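Local coordinates for protein plantazolicin methyltransferase BamL (Bacillus amyloliquefaciens subsp. plantarum, PDB 5DLY) that probably transfers a methyl group from S-adenosylmethionine to the amino end of the desmethyl precursor of the antibiotic plantazolicin, at residues E46-F51 against Q75-R80; E114-Y119 against V143-H148. All blocks are in the same frame, centred on the assembly; numbering follows the deposited sequence.

Contact 1: residues E46-F51 against Q75-R80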
loop_
_atom_site.group_PDB
_atom_site.type_symbol
_atom_site.label_atom_id
_atom_site.label_comp_id
_atom_site.label_asym_id
_atom_site.label_seq_id
_atom_site.Cartn_x
_atom_site.Cartn_y
_atom_site.Cartn_z
ATOM N N GLU A 46 2.612 -10.691 2.708
ATOM C CA GLU A 46 3.627 -11.596 3.241
ATOM C C GLU A 46 5.004 -10.942 3.311
ATOM O O GLU A 46 5.841 -11.329 4.136
ATOM C CB GLU A 46 3.676 -12.919 2.462
ATOM C CG GLU A 46 2.403 -13.764 2.559
ATOM C CD GLU A 46 2.026 -14.185 3.979
ATOM O OE1 GLU A 46 2.875 -14.148 4.887
ATOM O OE2 GLU A 46 0.853 -14.560 4.193
ATOM N N THR A 47 5.231 -9.930 2.470
ATOM C CA THR A 47 6.479 -9.182 2.504
ATOM C C THR A 47 6.551 -8.422 3.818
ATOM O O THR A 47 7.560 -8.510 4.507
ATOM C CB THR A 47 6.626 -8.242 1.294
ATOM O OG1 THR A 47 6.708 -9.024 0.100
ATOM C CG2 THR A 47 7.891 -7.383 1.392
ATOM N N PHE A 48 5.482 -7.718 4.204
ATOM C CA PHE A 48 5.575 -6.992 5.469
ATOM C C PHE A 48 5.588 -7.909 6.690
ATOM O O PHE A 48 6.250 -7.604 7.677
ATOM C CB PHE A 48 4.623 -5.776 5.588
ATOM C CG PHE A 48 3.157 -6.107 5.794
ATOM C CD1 PHE A 48 2.700 -6.728 6.959
ATOM C CD2 PHE A 48 2.218 -5.679 4.861
ATOM C CE1 PHE A 48 1.338 -6.964 7.150
ATOM C CE2 PHE A 48 0.859 -5.906 5.048
ATOM C CZ PHE A 48 0.422 -6.558 6.190
ATOM N N LEU A 49 4.889 -9.042 6.607
ATOM C CA LEU A 49 4.931 -10.025 7.696
ATOM C C LEU A 49 6.306 -10.652 7.846
ATOM O O LEU A 49 6.793 -10.836 8.970
ATOM C CB LEU A 49 3.855 -11.086 7.511
ATOM C CG LEU A 49 2.426 -10.567 7.641
ATOM C CD1 LEU A 49 1.452 -11.665 7.266
ATOM C CD2 LEU A 49 2.141 -10.036 9.039
ATOM N N SER A 50 6.945 -10.967 6.723
ATOM C CA SER A 50 8.286 -11.533 6.774
ATOM C C SER A 50 9.276 -10.510 7.316
ATOM O O SER A 50 10.135 -10.852 8.126
ATOM C CB SER A 50 8.725 -12.029 5.402
ATOM O OG SER A 50 10.063 -12.503 5.462
ATOM N N PHE A 51 9.139 -9.257 6.879
ATOM C CA PHE A 51 9.992 -8.179 7.358
ATOM C C PHE A 51 9.870 -8.030 8.869
ATOM O O PHE A 51 10.884 -7.963 9.571
ATOM C CB PHE A 51 9.656 -6.846 6.670
ATOM C CG PHE A 51 10.490 -5.691 7.153
ATOM C CD1 PHE A 51 10.073 -4.915 8.246
ATOM C CD2 PHE A 51 11.692 -5.366 6.524
ATOM C CE1 PHE A 51 10.846 -3.848 8.696
ATOM C CE2 PHE A 51 12.467 -4.295 6.975
ATOM C CZ PHE A 51 12.042 -3.541 8.061
ATOM N N GLN A 75 -9.367 -9.317 5.268
ATOM C CA GLN A 75 -9.826 -10.703 5.178
ATOM C C GLN A 75 -8.654 -11.696 5.133
ATOM O O GLN A 75 -8.662 -12.710 5.845
ATOM C CB GLN A 75 -10.758 -10.897 3.984
ATOM C CG GLN A 75 -11.264 -12.325 3.861
ATOM C CD GLN A 75 -12.750 -12.397 3.630
ATOM O OE1 GLN A 75 -13.241 -12.049 2.562
ATOM N NE2 GLN A 75 -13.481 -12.852 4.642
ATOM N N TYR A 76 -7.656 -11.395 4.298
ATOM C CA TYR A 76 -6.456 -12.218 4.182
ATOM C C TYR A 76 -5.770 -12.373 5.531
ATOM O O TYR A 76 -5.405 -13.486 5.919
ATOM C CB TYR A 76 -5.481 -11.597 3.175
ATOM C CG TYR A 76 -4.241 -12.426 2.910
ATOM C CD1 TYR A 76 -3.102 -12.295 3.700
ATOM C CD2 TYR A 76 -4.206 -13.327 1.853
ATOM C CE1 TYR A 76 -1.958 -13.046 3.454
ATOM C CE2 TYR A 76 -3.070 -14.089 1.601
ATOM C CZ TYR A 76 -1.954 -13.945 2.399
ATOM O OH TYR A 76 -0.831 -14.702 2.136
ATOM N N LEU A 77 -5.602 -11.260 6.244
ATOM C CA LEU A 77 -4.949 -11.258 7.553
ATOM C C LEU A 77 -5.750 -12.041 8.589
ATOM O O LEU A 77 -5.169 -12.759 9.406
ATOM C CB LEU A 77 -4.690 -9.828 8.033
ATOM C CG LEU A 77 -3.565 -9.112 7.275
ATOM C CD1 LEU A 77 -3.619 -7.613 7.513
ATOM C CD2 LEU A 77 -2.209 -9.681 7.676
ATOM N N ASN A 78 -7.075 -11.903 8.532
ATOM C CA ASN A 78 -8.004 -12.643 9.395
ATOM C C ASN A 78 -7.888 -14.161 9.236
ATOM O O ASN A 78 -8.105 -14.915 10.192
ATOM C CB ASN A 78 -9.444 -12.192 9.127
ATOM C CG ASN A 78 -10.463 -12.956 9.955
ATOM O OD1 ASN A 78 -10.544 -12.782 11.167
ATOM N ND2 ASN A 78 -11.243 -13.801 9.298
ATOM N N SER A 79 -7.544 -14.602 8.030
ATOM C CA SER A 79 -7.367 -16.028 7.745
ATOM C C SER A 79 -5.995 -16.551 8.172
ATOM O O SER A 79 -5.807 -17.766 8.312
ATOM C CB SER A 79 -7.599 -16.308 6.260
ATOM O OG SER A 79 -8.922 -15.968 5.889
ATOM N N ARG A 80 -5.044 -15.640 8.373
ATOM C CA ARG A 80 -3.677 -16.012 8.758
ATOM C C ARG A 80 -3.476 -15.901 10.262
ATOM O O ARG A 80 -2.733 -16.688 10.853
ATOM C CB ARG A 80 -2.628 -15.154 8.028
ATOM C CG ARG A 80 -2.824 -15.022 6.522
ATOM C CD ARG A 80 -3.181 -16.346 5.867
ATOM N NE ARG A 80 -4.285 -16.199 4.919
ATOM C CZ ARG A 80 -4.219 -16.499 3.625
ATOM N NH1 ARG A 80 -3.097 -16.981 3.104
ATOM N NH2 ARG A 80 -5.282 -16.327 2.852
#

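Contact 2: residues E114-Y119 against V143-H148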
loop_
_atom_site.group_PDB
_atom_site.type_symbol
_atom_site.label_atom_id
_atom_site.label_comp_id
_atom_site.label_asym_id
_atom_site.label_seq_id
_atom_site.Cartn_x
_atom_site.Cartn_y
_atom_site.Cartn_z
ATOM N N GLU A 114 -6.573 11.112 6.505
ATOM C CA GLU A 114 -6.074 12.270 7.261
ATOM C C GLU A 114 -6.607 12.308 8.688
ATOM O O GLU A 114 -5.962 12.854 9.581
ATOM C CB GLU A 114 -6.426 13.586 6.563
ATOM C CG GLU A 114 -5.639 13.860 5.291
ATOM C CD GLU A 114 -5.887 15.249 4.722
ATOM O OE1 GLU A 114 -5.592 16.255 5.414
ATOM O OE2 GLU A 114 -6.350 15.340 3.576
ATOM N N ASN A 115 -7.799 11.749 8.886
ATOM C CA ASN A 115 -8.493 11.817 10.170
ATOM C C ASN A 115 -8.254 10.618 11.085
ATOM O O ASN A 115 -8.929 10.470 12.102
ATOM C CB ASN A 115 -9.991 11.993 9.920
ATOM C CG ASN A 115 -10.293 13.221 9.090
ATOM O OD1 ASN A 115 -9.735 14.294 9.342
ATOM N ND2 ASN A 115 -11.158 13.074 8.087
ATOM N N ILE A 116 -7.279 9.780 10.737
ATOM C CA ILE A 116 -7.071 8.505 11.429
ATOM C C ILE A 116 -6.916 8.573 12.961
ATOM O O ILE A 116 -7.385 7.682 13.669
ATOM C CB ILE A 116 -5.942 7.666 10.759
ATOM C CG1 ILE A 116 -5.908 6.223 11.294
ATOM C CG2 ILE A 116 -4.584 8.338 10.901
ATOM C CD1 ILE A 116 -7.204 5.449 11.112
ATOM N N MET A 117 -6.281 9.625 13.473
ATOM C CA MET A 117 -6.008 9.705 14.916
ATOM C C MET A 117 -7.262 9.955 15.763
ATOM O O MET A 117 -7.212 9.852 16.988
ATOM C CB MET A 117 -4.885 10.703 15.225
ATOM C CG MET A 117 -3.502 10.164 14.845
ATOM S SD MET A 117 -2.104 11.205 15.316
ATOM C CE MET A 117 -1.864 10.756 17.032
ATOM N N GLN A 118 -8.380 10.260 15.104
ATOM C CA GLN A 118 -9.698 10.292 15.767
ATOM C C GLN A 118 -10.262 8.897 16.037
ATOM O O GLN A 118 -11.242 8.754 16.784
ATOM C CB GLN A 118 -10.732 11.029 14.902
ATOM C CG GLN A 118 -10.543 12.525 14.765
ATOM C CD GLN A 118 -11.190 13.065 13.511
ATOM O OE1 GLN A 118 -12.247 12.577 13.053
ATOM N NE2 GLN A 118 -10.573 14.079 12.941
ATOM N N TYR A 119 -9.669 7.876 15.416
ATOM C CA TYR A 119 -10.256 6.530 15.397
ATOM C C TYR A 119 -9.321 5.467 15.953
ATOM O O TYR A 119 -9.768 4.383 16.315
ATOM C CB TYR A 119 -10.718 6.161 13.980
ATOM C CG TYR A 119 -11.744 7.132 13.484
ATOM C CD1 TYR A 119 -13.039 7.114 13.999
ATOM C CD2 TYR A 119 -11.412 8.107 12.540
ATOM C CE1 TYR A 119 -13.983 8.029 13.581
ATOM C CE2 TYR A 119 -12.348 9.029 12.112
ATOM C CZ TYR A 119 -13.630 8.985 12.638
ATOM O OH TYR A 119 -14.569 9.900 12.238
ATOM N N VAL A 143 1.224 10.894 5.809
ATOM C CA VAL A 143 2.399 10.174 6.304
ATOM C C VAL A 143 2.903 10.715 7.652
ATOM O O VAL A 143 3.223 9.929 8.543
ATOM C CB VAL A 143 3.539 10.111 5.263
ATOM C CG1 VAL A 143 4.770 9.463 5.873
ATOM C CG2 VAL A 143 3.089 9.332 4.040
ATOM N N ASN A 144 2.990 12.043 7.797
ATOM C CA ASN A 144 3.391 12.644 9.087
ATOM C C ASN A 144 2.470 12.173 10.215
ATOM O O ASN A 144 2.919 11.807 11.296
ATOM C CB ASN A 144 3.353 14.175 9.027
ATOM C CG ASN A 144 4.457 14.782 8.164
ATOM O OD1 ASN A 144 4.297 15.894 7.639
ATOM N ND2 ASN A 144 5.568 14.082 8.022
ATOM N N THR A 145 1.168 12.176 9.947
ATOM C CA THR A 145 0.186 11.692 10.911
ATOM C C THR A 145 0.386 10.212 11.254
ATOM O O THR A 145 0.372 9.832 12.430
ATOM C CB THR A 145 -1.232 11.948 10.381
ATOM O OG1 THR A 145 -1.453 13.362 10.351
ATOM C CG2 THR A 145 -2.281 11.290 11.273
ATOM N N LEU A 146 0.584 9.382 10.232
ATOM C CA LEU A 146 0.791 7.956 10.459
ATOM C C LEU A 146 2.046 7.646 11.271
ATOM O O LEU A 146 2.059 6.723 12.080
ATOM C CB LEU A 146 0.775 7.192 9.133
ATOM C CG LEU A 146 -0.580 7.205 8.405
ATOM C CD1 LEU A 146 -0.444 6.616 7.011
ATOM C CD2 LEU A 146 -1.673 6.477 9.182
ATOM N N ILE A 147 3.092 8.444 11.086
ATOM C CA ILE A 147 4.301 8.272 11.889
ATOM C C ILE A 147 4.014 8.432 13.394
ATOM O O ILE A 147 4.597 7.714 14.212
ATOM C CB ILE A 147 5.434 9.174 11.374
ATOM C CG1 ILE A 147 5.903 8.636 10.018
ATOM C CG2 ILE A 147 6.619 9.177 12.329
ATOM C CD1 ILE A 147 6.875 9.524 9.270
ATOM N N HIS A 148 3.087 9.324 13.756
ATOM C CA HIS A 148 2.677 9.474 15.170
ATOM C C HIS A 148 2.068 8.214 15.769
ATOM O O HIS A 148 2.091 8.038 16.994
ATOM C CB HIS A 148 1.653 10.595 15.361
ATOM C CG HIS A 148 2.070 11.912 14.796
ATOM N ND1 HIS A 148 3.325 12.444 14.994
ATOM C CD2 HIS A 148 1.387 12.819 14.060
ATOM C CE1 HIS A 148 3.403 13.616 14.390
ATOM N NE2 HIS A 148 2.244 13.862 13.807
HETATM O O HOH W 1 -3.406 13.846 8.588
#

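Contact 1: residues E46-F51 against Q75-R80
The ring of Tyr-76 meets Glu-46 at its edge, where the carboxylate atom OE2 lies in the ring plane, while one face carries the guanidinium of Arg-80 from the next turn of the same helix. Arg-80 CZ stands 3.4 Å above that plane, displaced toward the rim, and Tyr-76 CE2 lies over one guanidinium face, likewise offset. Across the helices, Tyr-76 OH donates a hydrogen bond of 2.7 Å to Glu-46 OE2, which receives it on the anti lone pair, with carboxylate and ring planes 63° apart. A bend at chi2 (-60°) folds the glutamate chain so that its end closes on the tyrosine. Arg-80 NH1 lies 4.8 Å from Glu-46 OE2; the opposite charge may favour the carboxylate form without a salt bridge. Beside this polar pair, Leu-77 CD2 points between Leu-49 CD1 and Phe-48 CZ, 4.2 Å and 4.3 Å away respectively. The axes are 12.7 Å apart and cross at -47°, a spacing bridged by side chains alone. Phe-48 also forms an edge-to-face pair with Phe-128. The arrangement joins helix 72-80, which follows the first strand of the Rossmann-like methyltransferase fold, to the long helix 23-56, which precedes that strand.

Contact 2: residues E114-Y119 against V143-H148
The backbones come nearest at Glu-114 and Thr-145, CA atoms 7.3 Å apart, and Ile-116 lies similarly close to Leu-146, so a short 3-10 segment, 114-118, runs beside residues 143-148 of helix 139-148. The tight winding of the first partner appears in the bond from Tyr-119 N back to Ile-116 O, whereas Ile-147 N reaches Val-143 O in the manner of an alpha helix. No direct hydrogen bond joins the two segments. Their apolar centre is the methyl CG2 of Thr-145, which approaches Ile-116 CG2 at 3.8 Å and Met-117 CG at 3.9 Å. This methyl is anti to the threonine's own backbone N, a choice that turns it to the 3-10 segment and sets OG1 beside that N, where it bonds to Ala-141 O. Ile-116 CG2 also meets Leu-146 CD2 at 3.9 Å, the two side chains nearly perpendicular to each other; Leu-146 in turn rests on Ile-127 and Ile-129 of strand 124-130. Met-117 and Thr-145 lie alongside each other, pointing opposite ways; an extended chi2 carries SD to His-148 CB, and the bend at chi3 (82°) folds CE onto the same atom. The sulfur is 5.0 Å from the centroid of the imidazole and approaches it obliquely, while Asn-144 O sits over the centre of one ring face.

One water bridges the segments' polar atoms, donating to Glu-114 O at 2.9 Å and hydrogen-bonded to Thr-145 OG1 at 2.7 Å. Glu-114 OE2 accepts from Asn-112, which binds S-adenosyl-L-homocysteine, and from Asn-138. Methyl, methylene and sulfur contacts hold the segments, one water links a backbone carbonyl to a threonine hydroxyl, and the carboxylate is turned to Asn-112, making Glu-114 a second-shell residue of the cofactor site.

In the fold
From the N terminus, the long helix 23-56 leads into strand 62-66 and helix 72-80, and contact 1 closes this loop by bringing helix 72-80 back against helix 23-56. The chain then adds strands 85-90 and 107-110 before contact 2 opens in the loop that follows. Passing through the central strand 124-130, it returns on helix 139-148 to close contact 2. The loops are in series, neither nesting nor crossing, and their centres are 22 Å apart with no atoms touching. Contact 1 joins the N-terminal helical region to the Rossmann-like unit; contact 2 joins the 3-10 segment between strands 107-110 and 124-130 to helix 139-148, beside the cofactor site.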